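Local structure of glutathione-independent glyoxalase DJ-1 (Schizosaccharomyces pombe, 4QYT) at residues 67-79 with 98-112. The protein converts methylglyoxal to D-lactate in a single glutathione-independent step and takes part in protection against reactive oxygen species. Numbering follows the deposited sequence.
Sequences ADDFAKQYDIAII and VVKEFYKKPNKWIGM. With EDO (1,2-ethanediol), chain F.
K108 reaches across to the backbone of A71 and Y74, where its NZ donates to two carbonyls. A71 O is met at 2.8 Å, in the carbonyl plane on a lone pair; Y74 O, at 2.9 Å, is met from 30° out of the Y74 carbonyl plane. D75 OD1 adds a weak salt bridge, and a water ties the same oxygen to N107 O. The lysine chain bends at chi2 (-61°), which lays CD over the centre of the F102 ring. With a methionine here the amine is gone, which would probably leave the A71 and Y74 carbonyls without this donor and the D75 carboxylate without this cation. Two waters bridge the like-charged D68 and E101, one of them only weakly at E101 OE2.

Among the apolar groups, V98 CG1 lies over the other face of F102. V98 CG2 sits 3.8 Å from the F70 ring centroid in a CH-pi contact, while F102 CZ meets that ring at its edge. A71 CB and A77 CB also pack against F102.

Strands 76-79 and 109-112 pair in parallel: W109 N to D75 O, A77 N to W109 O, G111 N to A77 O and I79 N to G111 O. The chain between them runs through helices 83-90 and 93-102, a beta-alpha-beta crossover whose two strands are neighbours in the central, mostly parallel sheet of the DJ-1/PfpI alpha/beta fold.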
# COMPACT_ATOMS: atom_id res chain seq x y z
N ALA A 67 -22.41 9.87 15.19
CA ALA A 67 -21.77 8.59 15.46
C ALA A 67 -22.76 7.44 15.54
O ALA A 67 -22.47 6.31 15.12
CB ALA A 67 -20.89 8.66 16.70
N ASP A 68 -23.95 7.70 16.13
CA ASP A 68 -24.97 6.67 16.13
C ASP A 68 -25.36 6.30 14.70
O ASP A 68 -25.57 5.12 14.40
CB ASP A 68 -26.21 7.11 16.91
CG ASP A 68 -26.03 7.06 18.43
OD1 ASP A 68 -25.12 6.37 18.92
OD2 ASP A 68 -26.91 7.60 19.13
N ASP A 69 -25.46 7.30 13.79
CA ASP A 69 -25.79 6.97 12.42
C ASP A 69 -24.67 6.18 11.75
O ASP A 69 -24.90 5.26 10.96
CB ASP A 69 -26.20 8.20 11.62
CG ASP A 69 -27.00 7.81 10.40
OD1 ASP A 69 -28.14 7.36 10.60
OD2 ASP A 69 -26.50 7.95 9.28
N PHE A 70 -23.43 6.56 12.07
CA PHE A 70 -22.28 5.82 11.60
C PHE A 70 -22.37 4.36 12.00
O PHE A 70 -22.14 3.45 11.18
CB PHE A 70 -21.00 6.44 12.16
CG PHE A 70 -19.75 5.79 11.64
CD1 PHE A 70 -19.26 4.64 12.22
CD2 PHE A 70 -19.01 6.37 10.64
CE1 PHE A 70 -18.07 4.06 11.80
CE2 PHE A 70 -17.79 5.85 10.23
CZ PHE A 70 -17.32 4.70 10.82
N ALA A 71 -22.75 4.11 13.25
CA ALA A 71 -22.85 2.76 13.74
C ALA A 71 -23.98 1.96 13.10
O ALA A 71 -23.95 0.73 13.06
CB ALA A 71 -23.03 2.77 15.26
N LYS A 72 -24.96 2.66 12.55
CA LYS A 72 -26.00 2.00 11.75
C LYS A 72 -25.52 1.60 10.36
O LYS A 72 -26.15 0.78 9.71
CB LYS A 72 -27.21 2.91 11.58
CG LYS A 72 -27.97 3.17 12.86
CD LYS A 72 -29.07 4.20 12.68
CE LYS A 72 -29.79 4.55 13.97
NZ LYS A 72 -30.81 5.61 13.70
N GLN A 73 -24.43 2.18 9.90
CA GLN A 73 -23.91 1.98 8.55
C GLN A 73 -22.69 1.08 8.48
O GLN A 73 -22.48 0.41 7.45
CB GLN A 73 -23.57 3.32 7.89
CG GLN A 73 -24.77 4.22 7.70
CD GLN A 73 -24.42 5.47 6.93
OE1 GLN A 73 -23.85 5.42 5.85
NE2 GLN A 73 -24.75 6.63 7.49
N TYR A 74 -21.85 1.09 9.51
CA TYR A 74 -20.55 0.43 9.47
C TYR A 74 -20.36 -0.43 10.69
O TYR A 74 -20.85 -0.13 11.78
CB TYR A 74 -19.41 1.47 9.39
CG TYR A 74 -19.44 2.30 8.17
CD1 TYR A 74 -19.05 1.80 6.93
CD2 TYR A 74 -19.83 3.62 8.22
CE1 TYR A 74 -19.09 2.58 5.78
CE2 TYR A 74 -19.86 4.41 7.09
CZ TYR A 74 -19.52 3.88 5.85
OH TYR A 74 -19.56 4.70 4.74
N ASP A 75 -19.62 -1.52 10.50
CA ASP A 75 -19.25 -2.43 11.58
C ASP A 75 -17.80 -2.36 11.99
O ASP A 75 -17.45 -2.82 13.09
CB ASP A 75 -19.58 -3.88 11.15
CG ASP A 75 -20.98 -4.00 10.67
OD1 ASP A 75 -21.89 -3.75 11.49
OD2 ASP A 75 -21.19 -4.16 9.44
N ILE A 76 -16.93 -1.88 11.10
CA ILE A 76 -15.50 -1.78 11.38
C ILE A 76 -15.09 -0.35 11.03
O ILE A 76 -15.45 0.16 9.98
CB ILE A 76 -14.68 -2.79 10.55
CG1 ILE A 76 -15.16 -4.22 10.76
CG2 ILE A 76 -13.19 -2.65 10.85
CD1 ILE A 76 -14.26 -5.27 10.13
N ALA A 77 -14.32 0.25 11.95
CA ALA A 77 -13.73 1.57 11.73
C ALA A 77 -12.23 1.44 11.76
O ALA A 77 -11.70 0.92 12.74
CB ALA A 77 -14.19 2.54 12.80
N ILE A 78 -11.56 1.92 10.71
CA ILE A 78 -10.10 1.81 10.61
C ILE A 78 -9.52 3.22 10.53
O ILE A 78 -9.93 4.05 9.72
CB ILE A 78 -9.70 0.99 9.35
CG1 ILE A 78 -10.36 -0.40 9.37
CG2 ILE A 78 -8.16 0.89 9.27
CD1 ILE A 78 -10.11 -1.19 8.12
N ILE A 79 -8.46 3.41 11.33
CA ILE A 79 -7.76 4.67 11.44
C ILE A 79 -6.32 4.40 11.06
O ILE A 79 -5.55 3.73 11.79
CB ILE A 79 -7.86 5.30 12.84
CG1 ILE A 79 -9.32 5.31 13.26
CG2 ILE A 79 -7.37 6.75 12.75
CD1 ILE A 79 -9.59 5.83 14.65
N VAL A 98 -17.03 7.59 17.35
CA VAL A 98 -17.20 6.28 16.74
C VAL A 98 -16.38 5.25 17.50
O VAL A 98 -16.86 4.15 17.79
CB VAL A 98 -16.78 6.35 15.24
CG1 VAL A 98 -16.49 4.96 14.65
CG2 VAL A 98 -17.82 7.10 14.43
N VAL A 99 -15.10 5.57 17.76
CA VAL A 99 -14.26 4.61 18.48
C VAL A 99 -14.83 4.25 19.87
O VAL A 99 -14.85 3.08 20.26
CB VAL A 99 -12.80 5.17 18.52
CG1 VAL A 99 -11.94 4.48 19.55
CG2 VAL A 99 -12.20 5.13 17.12
N LYS A 100 -15.26 5.25 20.59
CA LYS A 100 -15.85 5.03 21.91
C LYS A 100 -17.11 4.21 21.82
O LYS A 100 -17.36 3.33 22.68
CB LYS A 100 -16.13 6.37 22.59
CG LYS A 100 -14.88 7.09 23.02
CD LYS A 100 -15.18 8.44 23.62
CE LYS A 100 -15.65 8.29 25.05
NZ LYS A 100 -14.58 7.75 25.96
N GLU A 101 -17.95 4.49 20.83
CA GLU A 101 -19.17 3.71 20.67
C GLU A 101 -18.88 2.27 20.34
O GLU A 101 -19.56 1.35 20.81
CB GLU A 101 -20.07 4.30 19.59
CG GLU A 101 -21.33 3.50 19.33
CD GLU A 101 -22.21 3.33 20.56
OE1 GLU A 101 -22.33 4.32 21.34
OE2 GLU A 101 -22.94 2.29 20.60
N PHE A 102 -17.89 2.05 19.47
CA PHE A 102 -17.61 0.72 19.01
C PHE A 102 -16.91 -0.13 20.05
O PHE A 102 -17.00 -1.35 20.01
CB PHE A 102 -16.76 0.74 17.72
CG PHE A 102 -17.51 0.95 16.44
CD1 PHE A 102 -18.74 1.55 16.38
CD2 PHE A 102 -16.95 0.52 15.25
CE1 PHE A 102 -19.40 1.71 15.19
CE2 PHE A 102 -17.59 0.69 14.05
CZ PHE A 102 -18.82 1.28 14.02
N TYR A 103 -16.13 0.48 20.95
CA TYR A 103 -15.24 -0.29 21.83
C TYR A 103 -16.07 -1.23 22.70
O TYR A 103 -17.02 -0.83 23.36
CB TYR A 103 -14.40 0.63 22.69
CG TYR A 103 -13.33 -0.09 23.48
CD1 TYR A 103 -12.25 -0.67 22.86
CD2 TYR A 103 -13.46 -0.30 24.84
CE1 TYR A 103 -11.28 -1.38 23.54
CE2 TYR A 103 -12.48 -0.99 25.56
CZ TYR A 103 -11.41 -1.54 24.89
OH TYR A 103 -10.45 -2.24 25.59
N LYS A 104 -15.66 -2.49 22.71
CA LYS A 104 -16.31 -3.55 23.47
C LYS A 104 -17.73 -3.83 23.05
O LYS A 104 -18.42 -4.56 23.72
CB LYS A 104 -16.23 -3.31 24.97
CG LYS A 104 -14.88 -3.65 25.54
CD LYS A 104 -14.80 -3.47 27.04
CE LYS A 104 -15.55 -4.59 27.70
NZ LYS A 104 -15.26 -4.63 29.16
N LYS A 105 -18.15 -3.40 21.88
CA LYS A 105 -19.44 -3.79 21.39
C LYS A 105 -19.32 -5.12 20.68
O LYS A 105 -18.37 -5.38 19.92
CB LYS A 105 -20.02 -2.71 20.50
CG LYS A 105 -20.30 -1.40 21.22
CD LYS A 105 -21.33 -1.56 22.33
CE LYS A 105 -21.00 -0.58 23.45
NZ LYS A 105 -21.17 0.83 23.05
N PRO A 106 -20.41 -5.89 20.78
CA PRO A 106 -20.40 -7.12 20.00
C PRO A 106 -20.53 -6.82 18.51
O PRO A 106 -21.36 -6.03 18.08
CB PRO A 106 -21.65 -7.89 20.54
CG PRO A 106 -21.81 -7.36 21.93
CD PRO A 106 -21.44 -5.92 21.84
N ASN A 107 -19.72 -7.51 17.73
CA ASN A 107 -19.75 -7.43 16.29
C ASN A 107 -19.45 -6.04 15.72
O ASN A 107 -19.77 -5.76 14.56
CB ASN A 107 -21.04 -8.03 15.75
CG ASN A 107 -21.04 -9.54 15.87
OD1 ASN A 107 -20.13 -10.19 15.33
ND2 ASN A 107 -21.91 -10.09 16.68
N LYS A 108 -18.72 -5.23 16.49
CA LYS A 108 -18.01 -4.05 15.98
C LYS A 108 -16.52 -4.27 16.18
O LYS A 108 -16.12 -4.98 17.11
CB LYS A 108 -18.43 -2.80 16.74
CG LYS A 108 -19.91 -2.41 16.65
CD LYS A 108 -20.36 -2.12 15.23
CE LYS A 108 -21.74 -1.50 15.24
NZ LYS A 108 -22.34 -1.44 13.86
N TRP A 109 -15.71 -3.56 15.40
CA TRP A 109 -14.25 -3.74 15.44
C TRP A 109 -13.61 -2.40 15.09
O TRP A 109 -14.13 -1.65 14.24
CB TRP A 109 -13.81 -4.80 14.42
CG TRP A 109 -14.46 -6.14 14.62
CD1 TRP A 109 -15.64 -6.59 14.06
CD2 TRP A 109 -14.09 -7.14 15.57
NE1 TRP A 109 -15.99 -7.82 14.58
CE2 TRP A 109 -15.05 -8.17 15.51
CE3 TRP A 109 -13.02 -7.27 16.48
CZ2 TRP A 109 -14.98 -9.29 16.30
CZ3 TRP A 109 -12.97 -8.41 17.26
CH2 TRP A 109 -13.89 -9.41 17.11
N ILE A 110 -12.48 -2.12 15.77
CA ILE A 110 -11.71 -0.89 15.53
C ILE A 110 -10.30 -1.29 15.19
O ILE A 110 -9.70 -2.13 15.89
CB ILE A 110 -11.66 -0.04 16.82
CG1 ILE A 110 -13.07 0.28 17.37
CG2 ILE A 110 -10.88 1.25 16.58
CD1 ILE A 110 -13.02 0.49 18.86
N GLY A 111 -9.73 -0.68 14.13
CA GLY A 111 -8.32 -0.84 13.86
C GLY A 111 -7.63 0.51 13.87
O GLY A 111 -8.16 1.47 13.31
N MET A 112 -6.42 0.55 14.43
CA MET A 112 -5.59 1.77 14.36
C MET A 112 -4.16 1.37 14.05
O MET A 112 -3.63 0.42 14.65
CB MET A 112 -5.57 2.50 15.71
CG MET A 112 -6.95 2.87 16.22
SD MET A 112 -6.81 3.62 17.86
CE MET A 112 -8.53 3.82 18.25
C1 EDO F . -24.02 9.53 19.35
O1 EDO F . -24.39 9.85 17.99
C2 EDO F . -23.30 10.67 20.05
O2 EDO F . -21.89 10.62 19.77
O HOH W 1 -24.98 3.58 18.53
O HOH W 2 -22.76 6.67 20.27
O HOH W 3 -22.25 -5.21 13.76